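Local coordinates for uncharacterized protein NMB1681 (Neisseria meningitidis, PDB 3MW6) that is a FinO-like RNA chaperone of the ProQ/FinO family and probably acts by binding RNA, at residues K25-I30 with I67-A72; A31-G36 with A57-Y62; D39-F44 with F91-R96. One frame throughout, in Å; residues are numbered along the deposited sequence.

Interaction 1 (K25-I30 with I67-A72)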
loop_
_atom_site.group_PDB
_atom_site.type_symbol
_atom_site.label_atom_id
_atom_site.label_comp_id
_atom_site.label_asym_id
_atom_site.label_seq_id
_atom_site.Cartn_x
_atom_site.Cartn_y
_atom_site.Cartn_z
ATOM N N LYS A 25 0.823 -17.088 -20.964
ATOM C CA LYS A 25 -0.324 -16.670 -21.750
ATOM C C LYS A 25 -1.522 -16.349 -20.852
ATOM O O LYS A 25 -2.193 -15.335 -21.059
ATOM C CB LYS A 25 -0.668 -17.720 -22.807
ATOM C CG LYS A 25 -1.863 -17.357 -23.689
ATOM C CD LYS A 25 -1.602 -16.127 -24.557
ATOM C CE LYS A 25 -2.835 -15.806 -25.412
ATOM N NZ LYS A 25 -2.585 -14.764 -26.455
ATOM N N GLN A 26 -1.775 -17.178 -19.836
ATOM C CA GLN A 26 -2.844 -16.859 -18.882
ATOM C C GLN A 26 -2.622 -15.503 -18.189
ATOM O O GLN A 26 -3.574 -14.760 -17.933
ATOM C CB GLN A 26 -3.046 -17.958 -17.830
ATOM C CG GLN A 26 -4.264 -17.652 -16.957
ATOM C CD GLN A 26 -4.656 -18.766 -16.002
ATOM O OE1 GLN A 26 -5.418 -18.532 -15.058
ATOM N NE2 GLN A 26 -4.155 -19.989 -16.243
ATOM N N THR A 27 -1.361 -15.184 -17.898
ATOM C CA THR A 27 -1.005 -13.915 -17.245
ATOM C C THR A 27 -1.266 -12.673 -18.112
ATOM O O THR A 27 -1.760 -11.660 -17.620
ATOM C CB THR A 27 0.454 -13.918 -16.777
ATOM O OG1 THR A 27 0.654 -15.024 -15.887
ATOM C CG2 THR A 27 0.784 -12.622 -16.051
ATOM N N GLU A 28 -0.941 -12.746 -19.397
ATOM C CA GLU A 28 -1.298 -11.666 -20.298
ATOM C C GLU A 28 -2.816 -11.539 -20.395
ATOM O O GLU A 28 -3.348 -10.431 -20.392
ATOM C CB GLU A 28 -0.703 -11.892 -21.682
ATOM C CG GLU A 28 0.782 -11.638 -21.747
ATOM C CD GLU A 28 1.436 -12.356 -22.905
ATOM O OE1 GLU A 28 0.699 -12.966 -23.709
ATOM O OE2 GLU A 28 2.683 -12.320 -23.006
HETATM N N MSE A 29 -3.518 -12.665 -20.477
HETATM C CA MSE A 29 -4.969 -12.619 -20.646
HETATM C C MSE A 29 -5.635 -11.968 -19.436
HETATM O O MSE A 29 -6.622 -11.230 -19.580
HETATM C CB MSE A 29 -5.559 -14.021 -20.873
HETATM C CG MSE A 29 -5.206 -14.694 -22.206
HETATM SE SE MSE A 29 -5.496 -16.644 -22.159
HETATM C CE MSE A 29 -7.459 -16.652 -22.273
ATOM N N ILE A 30 -5.093 -12.242 -18.248
ATOM C CA ILE A 30 -5.686 -11.748 -17.009
ATOM C C ILE A 30 -5.549 -10.241 -16.919
ATOM O O ILE A 30 -6.493 -9.535 -16.550
ATOM C CB ILE A 30 -5.043 -12.374 -15.768
ATOM C CG1 ILE A 30 -5.381 -13.866 -15.707
ATOM C CG2 ILE A 30 -5.537 -11.676 -14.514
ATOM C CD1 ILE A 30 -4.701 -14.610 -14.583
ATOM N N ILE A 67 -3.694 -14.519 -10.816
ATOM C CA ILE A 67 -4.399 -13.278 -10.511
ATOM C C ILE A 67 -3.614 -12.460 -9.469
ATOM O O ILE A 67 -3.400 -11.251 -9.631
ATOM C CB ILE A 67 -5.866 -13.538 -10.060
ATOM C CG1 ILE A 67 -6.697 -14.057 -11.243
ATOM C CG2 ILE A 67 -6.516 -12.265 -9.564
ATOM C CD1 ILE A 67 -8.104 -14.522 -10.881
ATOM N N ALA A 68 -3.162 -13.130 -8.415
ATOM C CA ALA A 68 -2.392 -12.466 -7.376
ATOM C C ALA A 68 -1.114 -11.873 -7.969
ATOM O O ALA A 68 -0.696 -10.791 -7.591
ATOM C CB ALA A 68 -2.061 -13.456 -6.248
ATOM N N ARG A 69 -0.505 -12.596 -8.903
ATOM C CA ARG A 69 0.718 -12.160 -9.566
ATOM C C ARG A 69 0.481 -10.878 -10.379
ATOM O O ARG A 69 1.256 -9.931 -10.309
ATOM C CB ARG A 69 1.234 -13.289 -10.472
ATOM C CG ARG A 69 2.655 -13.108 -10.973
ATOM C CD ARG A 69 3.014 -14.114 -12.073
ATOM N NE ARG A 69 3.426 -15.419 -11.559
ATOM C CZ ARG A 69 3.938 -16.387 -12.315
ATOM N NH1 ARG A 69 4.108 -16.192 -13.617
ATOM N NH2 ARG A 69 4.280 -17.549 -11.776
ATOM N N VAL A 70 -0.593 -10.862 -11.163
ATOM C CA VAL A 70 -0.943 -9.680 -11.960
ATOM C C VAL A 70 -1.234 -8.490 -11.047
ATOM O O VAL A 70 -0.725 -7.389 -11.246
ATOM C CB VAL A 70 -2.147 -9.956 -12.871
ATOM C CG1 VAL A 70 -2.617 -8.657 -13.550
ATOM C CG2 VAL A 70 -1.778 -11.011 -13.907
ATOM N N LEU A 71 -2.024 -8.737 -10.015
ATOM C CA LEU A 71 -2.281 -7.725 -9.022
ATOM C C LEU A 71 -0.984 -7.183 -8.402
ATOM O O LEU A 71 -0.844 -5.960 -8.235
ATOM C CB LEU A 71 -3.221 -8.263 -7.951
ATOM C CG LEU A 71 -3.439 -7.241 -6.845
ATOM C CD1 LEU A 71 -4.093 -5.944 -7.415
ATOM C CD2 LEU A 71 -4.262 -7.842 -5.726
ATOM N N ALA A 72 -0.036 -8.068 -8.076
ATOM C CA ALA A 72 1.203 -7.621 -7.424
ATOM C C ALA A 72 2.085 -6.831 -8.391
ATOM O O ALA A 72 2.728 -5.859 -7.994
ATOM C CB ALA A 72 1.994 -8.810 -6.796
#

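Interaction 2 (A31-G36 with A57-Y62)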
loop_
_atom_site.group_PDB
_atom_site.type_symbol
_atom_site.label_atom_id
_atom_site.label_comp_id
_atom_site.label_asym_id
_atom_site.label_seq_id
_atom_site.Cartn_x
_atom_site.Cartn_y
_atom_site.Cartn_z
ATOM N N ALA A 31 -4.361 -9.762 -17.263
ATOM C CA ALA A 31 -4.051 -8.340 -17.238
ATOM C C ALA A 31 -4.925 -7.594 -18.234
ATOM O O ALA A 31 -5.564 -6.602 -17.881
ATOM C CB ALA A 31 -2.562 -8.113 -17.539
ATOM N N ASP A 32 -4.985 -8.090 -19.468
ATOM C CA ASP A 32 -5.846 -7.472 -20.491
ATOM C C ASP A 32 -7.305 -7.465 -20.040
ATOM O O ASP A 32 -7.998 -6.459 -20.161
ATOM C CB ASP A 32 -5.715 -8.181 -21.843
ATOM C CG ASP A 32 -4.338 -8.009 -22.471
ATOM O OD1 ASP A 32 -3.525 -7.187 -21.974
ATOM O OD2 ASP A 32 -4.070 -8.709 -23.471
ATOM N N HIS A 33 -7.775 -8.580 -19.500
ATOM C CA HIS A 33 -9.130 -8.590 -18.970
ATOM C C HIS A 33 -9.316 -7.468 -17.945
ATOM O O HIS A 33 -10.211 -6.645 -18.064
ATOM C CB HIS A 33 -9.498 -9.946 -18.349
ATOM C CG HIS A 33 -10.891 -9.981 -17.798
ATOM N ND1 HIS A 33 -11.980 -10.343 -18.558
ATOM C CD2 HIS A 33 -11.379 -9.640 -16.582
ATOM C CE1 HIS A 33 -13.077 -10.247 -17.827
ATOM N NE2 HIS A 33 -12.740 -9.826 -16.623
ATOM N N ILE A 34 -8.442 -7.429 -16.947
ATOM C CA ILE A 34 -8.590 -6.509 -15.824
ATOM C C ILE A 34 -8.466 -5.034 -16.210
ATOM O O ILE A 34 -9.267 -4.204 -15.771
ATOM C CB ILE A 34 -7.583 -6.855 -14.696
ATOM C CG1 ILE A 34 -8.160 -7.950 -13.792
ATOM C CG2 ILE A 34 -7.225 -5.633 -13.904
ATOM C CD1 ILE A 34 -7.111 -8.647 -12.958
ATOM N N TYR A 35 -7.457 -4.694 -17.004
ATOM C CA TYR A 35 -7.287 -3.302 -17.412
ATOM C C TYR A 35 -8.357 -2.880 -18.410
ATOM O O TYR A 35 -8.634 -1.695 -18.553
ATOM C CB TYR A 35 -5.903 -3.061 -18.027
ATOM C CG TYR A 35 -4.791 -2.990 -17.016
ATOM C CD1 TYR A 35 -3.837 -3.995 -16.940
ATOM C CD2 TYR A 35 -4.697 -1.923 -16.134
ATOM C CE1 TYR A 35 -2.810 -3.943 -16.022
ATOM C CE2 TYR A 35 -3.671 -1.864 -15.211
ATOM C CZ TYR A 35 -2.732 -2.884 -15.162
ATOM O OH TYR A 35 -1.709 -2.845 -14.249
ATOM N N GLY A 36 -8.941 -3.857 -19.101
ATOM C CA GLY A 36 -9.968 -3.596 -20.095
ATOM C C GLY A 36 -11.325 -3.406 -19.446
ATOM O O GLY A 36 -12.072 -2.509 -19.817
ATOM N N ALA A 57 -12.882 -14.012 -6.889
ATOM C CA ALA A 57 -14.291 -14.351 -6.945
ATOM C C ALA A 57 -14.918 -13.973 -8.296
ATOM O O ALA A 57 -15.722 -14.727 -8.838
ATOM C CB ALA A 57 -15.026 -13.687 -5.794
ATOM N N ALA A 58 -14.535 -12.827 -8.856
ATOM C CA ALA A 58 -15.135 -12.362 -10.114
ATOM C C ALA A 58 -14.561 -13.046 -11.362
ATOM O O ALA A 58 -15.163 -13.006 -12.438
ATOM C CB ALA A 58 -14.994 -10.830 -10.242
ATOM N N LEU A 59 -13.385 -13.651 -11.223
ATOM C CA LEU A 59 -12.712 -14.285 -12.356
ATOM C C LEU A 59 -12.448 -15.768 -12.106
ATOM O O LEU A 59 -11.300 -16.169 -11.925
ATOM C CB LEU A 59 -11.382 -13.585 -12.656
ATOM C CG LEU A 59 -11.370 -12.065 -12.810
ATOM C CD1 LEU A 59 -9.957 -11.581 -13.109
ATOM C CD2 LEU A 59 -12.303 -11.657 -13.901
ATOM N N PRO A 60 -13.507 -16.592 -12.098
ATOM C CA PRO A 60 -13.264 -18.013 -11.827
ATOM C C PRO A 60 -12.601 -18.721 -13.013
ATOM O O PRO A 60 -12.057 -19.812 -12.848
ATOM C CB PRO A 60 -14.666 -18.569 -11.551
ATOM C CG PRO A 60 -15.599 -17.601 -12.207
ATOM C CD PRO A 60 -14.940 -16.258 -12.104
ATOM N N GLN A 61 -12.623 -18.093 -14.182
ATOM C CA GLN A 61 -12.021 -18.689 -15.379
ATOM C C GLN A 61 -10.489 -18.623 -15.393
ATOM O O GLN A 61 -9.858 -19.003 -16.380
ATOM C CB GLN A 61 -12.587 -18.054 -16.662
ATOM C CG GLN A 61 -12.171 -16.611 -16.918
ATOM C CD GLN A 61 -13.018 -15.602 -16.156
ATOM O OE1 GLN A 61 -13.323 -15.782 -14.975
ATOM N NE2 GLN A 61 -13.404 -14.537 -16.835
ATOM N N TYR A 62 -9.908 -18.137 -14.296
ATOM C CA TYR A 62 -8.478 -17.896 -14.201
ATOM C C TYR A 62 -7.951 -18.372 -12.850
ATOM O O TYR A 62 -8.678 -18.348 -11.853
ATOM C CB TYR A 62 -8.165 -16.398 -14.362
ATOM C CG TYR A 62 -8.437 -15.821 -15.733
ATOM C CD1 TYR A 62 -7.910 -16.407 -16.882
ATOM C CD2 TYR A 62 -9.201 -14.663 -15.876
ATOM C CE1 TYR A 62 -8.157 -15.857 -18.147
ATOM C CE2 TYR A 62 -9.442 -14.101 -17.118
ATOM C CZ TYR A 62 -8.922 -14.699 -18.250
ATOM O OH TYR A 62 -9.175 -14.128 -19.478
#

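Interaction 3 (D39-F44 with F91-R96)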
loop_
_atom_site.group_PDB
_atom_site.type_symbol
_atom_site.label_atom_id
_atom_site.label_comp_id
_atom_site.label_asym_id
_atom_site.label_seq_id
_atom_site.Cartn_x
_atom_site.Cartn_y
_atom_site.Cartn_z
ATOM N N ASP A 39 -12.297 0.064 -14.496
ATOM C CA ASP A 39 -11.758 1.415 -14.467
ATOM C C ASP A 39 -10.792 1.688 -13.298
ATOM O O ASP A 39 -9.840 2.447 -13.460
ATOM C CB ASP A 39 -12.883 2.452 -14.506
ATOM C CG ASP A 39 -13.273 2.828 -15.927
ATOM O OD1 ASP A 39 -12.939 3.958 -16.354
ATOM O OD2 ASP A 39 -13.893 1.989 -16.624
ATOM N N VAL A 40 -11.017 1.096 -12.127
ATOM C CA VAL A 40 -10.080 1.342 -11.024
ATOM C C VAL A 40 -8.671 0.883 -11.395
ATOM O O VAL A 40 -7.691 1.483 -10.979
ATOM C CB VAL A 40 -10.509 0.700 -9.693
ATOM C CG1 VAL A 40 -11.809 1.320 -9.207
ATOM C CG2 VAL A 40 -10.625 -0.817 -9.832
ATOM N N PHE A 41 -8.565 -0.170 -12.194
ATOM C CA PHE A 41 -7.258 -0.589 -12.686
ATOM C C PHE A 41 -6.758 0.269 -13.837
ATOM O O PHE A 41 -5.616 0.695 -13.839
ATOM C CB PHE A 41 -7.270 -2.065 -13.057
ATOM C CG PHE A 41 -7.240 -2.966 -11.858
ATOM C CD1 PHE A 41 -8.417 -3.398 -11.262
ATOM C CD2 PHE A 41 -6.033 -3.327 -11.282
ATOM C CE1 PHE A 41 -8.387 -4.213 -10.136
ATOM C CE2 PHE A 41 -5.997 -4.145 -10.148
ATOM C CZ PHE A 41 -7.179 -4.585 -9.583
ATOM N N LYS A 42 -7.618 0.547 -14.805
ATOM C CA LYS A 42 -7.201 1.297 -15.982
ATOM C C LYS A 42 -6.715 2.691 -15.592
ATOM O O LYS A 42 -5.792 3.240 -16.199
ATOM C CB LYS A 42 -8.366 1.373 -16.991
ATOM C CG LYS A 42 -8.118 2.259 -18.204
ATOM C CD LYS A 42 -9.418 2.490 -19.022
ATOM C CE LYS A 42 -9.839 1.268 -19.853
ATOM N NZ LYS A 42 -10.907 0.437 -19.209
ATOM N N ARG A 43 -7.330 3.257 -14.559
ATOM C CA ARG A 43 -6.989 4.608 -14.121
ATOM C C ARG A 43 -6.094 4.659 -12.874
ATOM O O ARG A 43 -5.843 5.727 -12.332
ATOM C CB ARG A 43 -8.263 5.427 -13.912
ATOM C CG ARG A 43 -8.934 5.815 -15.217
ATOM C CD ARG A 43 -10.397 5.426 -15.236
ATOM N NE ARG A 43 -11.211 6.270 -14.364
ATOM C CZ ARG A 43 -12.286 6.939 -14.762
ATOM N NH1 ARG A 43 -12.683 6.859 -16.027
ATOM N NH2 ARG A 43 -12.966 7.681 -13.895
ATOM N N PHE A 44 -5.603 3.502 -12.429
ATOM C CA PHE A 44 -4.683 3.441 -11.290
ATOM C C PHE A 44 -5.194 4.226 -10.097
ATOM O O PHE A 44 -4.537 5.151 -9.617
ATOM C CB PHE A 44 -3.275 3.933 -11.690
ATOM C CG PHE A 44 -2.514 2.952 -12.531
ATOM C CD1 PHE A 44 -2.736 2.870 -13.895
ATOM C CD2 PHE A 44 -1.594 2.090 -11.949
ATOM C CE1 PHE A 44 -2.051 1.946 -14.675
ATOM C CE2 PHE A 44 -0.895 1.169 -12.718
ATOM C CZ PHE A 44 -1.130 1.096 -14.087
ATOM N N PHE A 91 -10.814 2.560 -3.787
ATOM C CA PHE A 91 -11.958 2.225 -4.626
ATOM C C PHE A 91 -12.103 0.713 -4.792
ATOM O O PHE A 91 -11.101 0.013 -4.942
ATOM C CB PHE A 91 -11.790 2.875 -6.005
ATOM C CG PHE A 91 -11.875 4.372 -5.983
ATOM C CD1 PHE A 91 -12.995 5.023 -6.474
ATOM C CD2 PHE A 91 -10.833 5.132 -5.461
ATOM C CE1 PHE A 91 -13.089 6.408 -6.447
ATOM C CE2 PHE A 91 -10.911 6.510 -5.426
ATOM C CZ PHE A 91 -12.046 7.159 -5.932
ATOM N N ASP A 92 -13.339 0.205 -4.771
ATOM C CA ASP A 92 -13.573 -1.232 -4.984
ATOM C C ASP A 92 -13.742 -1.532 -6.471
ATOM O O ASP A 92 -13.590 -0.624 -7.298
ATOM C CB ASP A 92 -14.750 -1.760 -4.150
ATOM C CG ASP A 92 -16.083 -1.131 -4.531
ATOM O OD1 ASP A 92 -17.006 -1.166 -3.684
ATOM O OD2 ASP A 92 -16.210 -0.588 -5.656
ATOM N N LEU A 93 -14.013 -2.789 -6.817
ATOM C CA LEU A 93 -14.160 -3.178 -8.229
ATOM C C LEU A 93 -15.233 -2.393 -8.961
ATOM O O LEU A 93 -15.196 -2.292 -10.186
ATOM C CB LEU A 93 -14.459 -4.673 -8.377
ATOM C CG LEU A 93 -13.246 -5.570 -8.186
ATOM C CD1 LEU A 93 -13.564 -7.028 -8.559
ATOM C CD2 LEU A 93 -12.083 -5.036 -9.013
ATOM N N ASN A 94 -16.174 -1.818 -8.215
ATOM C CA ASN A 94 -17.283 -1.079 -8.817
ATOM C C ASN A 94 -17.070 0.419 -8.835
ATOM O O ASN A 94 -18.023 1.194 -8.977
ATOM C CB ASN A 94 -18.586 -1.396 -8.086
ATOM C CG ASN A 94 -19.010 -2.836 -8.262
ATOM O OD1 ASN A 94 -18.768 -3.441 -9.311
ATOM N ND2 ASN A 94 -19.631 -3.401 -7.235
ATOM N N ASN A 95 -15.817 0.826 -8.679
ATOM C CA ASN A 95 -15.479 2.237 -8.685
ATOM C C ASN A 95 -16.228 3.022 -7.616
ATOM O O ASN A 95 -16.575 4.181 -7.807
ATOM C CB ASN A 95 -15.703 2.838 -10.069
ATOM C CG ASN A 95 -14.515 3.646 -10.545
ATOM O OD1 ASN A 95 -13.801 4.257 -9.746
ATOM N ND2 ASN A 95 -14.284 3.646 -11.851
ATOM N N ARG A 96 -16.463 2.392 -6.474
ATOM C CA ARG A 96 -17.068 3.101 -5.360
ATOM C C ARG A 96 -16.081 3.252 -4.214
ATOM O O ARG A 96 -15.210 2.412 -4.023
ATOM C CB ARG A 96 -18.326 2.382 -4.895
ATOM C CG ARG A 96 -19.393 2.317 -5.980
ATOM C CD ARG A 96 -20.804 2.314 -5.405
ATOM N NE ARG A 96 -21.810 2.473 -6.452
ATOM C CZ ARG A 96 -22.580 3.550 -6.596
ATOM N NH1 ARG A 96 -22.469 4.567 -5.748
ATOM N NH2 ARG A 96 -23.473 3.606 -7.579
HETATM O O HOH W 1 -13.624 -0.625 -11.763
#

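Interaction 1 (K25-I30 with I67-A72)
Val70 lays its CG2 methyl over the side chains of both Thr27 and Ile30, so that this one branch meets both of the residues of 25-30 that face it. Thr27 CG2 stands 3.7 Å from Val70 CG2, the two side chains sliding past each other in opposite senses, while Ile30 CG2 lies 3.9 Å from the same Val70 CG2. A chi1 of 172° sends Val70 CG1 anti to the backbone N and leaves CG2 anti to the carbonyl carbon, on the side of helix 23-37. Between the bulkier residues the approach differs: the Ile30 and Ile67 chains cross nearly at right angles, with Ile30 CD1 3.9 Å from Ile67 CG1 and equally close to the backbone N of Ile67. The evidence is that of helix-helix packing inside the ProQ/FinO domain, here between helices 23-37 and 64-76. The two short axes approach to 9.6 Å and cross at -58°, and no hydrogen bond spans the segments, which leaves apolar side chains to fill the interface. The two branches of Thr27 part company: CG2, anti to the backbone N, faces Val70, whereas OG1 (chi1 -57°) bonds back to Lys23 O one helical turn earlier. Arg69, modelled in two conformers, lies at the border of the contact. Leu66 of helix 64-76 also touches Gln26, Thr27 and Ile30, and Gln26 OE1 accepts a hydrogen bond from Asp63 N just before that helix.

Interaction 2 (A31-G36 with A57-Y62)
With CG anti to the backbone N (chi1 -180°), His33 swings its imidazole off helix 23-37 toward Leu59, whose own CG lies anti to the carbonyl carbon (chi1 -51°), which brings CD2 to the imidazole and CD1 to Ile34. The branches of Leu59 thus divide the work. CD2 lies 3.3 Å from His33 NE2 and 3.5 Å from His33 CD2, in an oblique approach that is neither stacking nor hydrogen bonding. CD1 lies 4.1 Å from Ile34 CD1, and these two side chains cross at about a right angle. His33 NE2 is buried by this contact and has no polar partner in the model. Burial beside a methyl would probably disfavour a charged imidazole.

Leu59 is the residue at which the chain leaves helix 51-58, and it opens a type I beta turn that runs to Tyr62. The closing bond of that turn, Tyr62 N to Leu59 O, is weak at 3.4 Å. Through the turn Tyr62 comes back toward helix 23-37, with Tyr62 CE2 4.3 Å from His33 CB, while Gln61 CG lies 3.6 Å above one face of the Tyr62 ring, offset toward its rim.

No hydrogen bond joins the two segments; the contact packs the turn between helices 51-58 and 64-76 against helix 23-37 by side chains alone. Leu59 and Tyr62 both also touch Ile67 of helix 64-76, Tyr62 reaches back to Gln26, Met29 and Ile30, and Ile34 meets Phe41 of the short helix 39-42.

Interaction 3 (D39-F44 with F91-R96)
Asp92 OD2 is gripped by two backbone N-H groups, and the turn it steadies offers its backbone and side chains to Val40. Asn94 N donates at 2.8 Å to Asp92 OD2, forming an Asx turn, and Arg96 N donates to the same oxygen from the opposite face of the carboxylate plane, each about 45° out of it. Asp92 also opens a type I beta turn to Asn95; Asp92 O accepts from Asn95 N, and Val40 CG1 lies 3.3 Å from Asp92 O and 3.6 Å from Phe91 CB. Asn95 closes over the same methyl with OD1, an atom also bonded by Lys45 NZ, and its ND2 comes within 3.2 Å of Asp39 CB. Leu93 CD2 meets the Phe41 ring at its edge, in the ring plane, 3.9 Å from Phe41 CE1. One water joins the segments, accepting from Val40 N and donating at 2.8 Å to Leu93 O. The short helix ends in a Schellman motif at Phe44, and the turn connects the strands of the beta hairpin 89-100. With no direct hydrogen bond across, van der Waals contact, partly of methyl and methylene groups with polar atoms, and one water bridge join helix and hairpin, while the carboxylate of Asp92 holds the turn in shape.

Overall arrangement
Along the chain, interaction 2 is nested inside the loop that interaction 1 closes, whereas interaction 3 alternates with both. Interactions 1 and 2 share helix 23-37, have centres about 8 Å apart and touch directly, through Ile30 with Tyr62 and Ile67 with Leu59, where helices 51-58 and 64-76 follow each other. Interaction 3 lies about 17 Å between centres from interaction 1, across the chain's centre, and about 13 Å from interaction 2. Phe41 links interaction 3 to both others, touching Ile34 and Leu71. The three contacts thus join helices 23-37, 39-42, 51-58 and 64-76 with the two-stranded hairpin in one part of the ProQ/FinO family region.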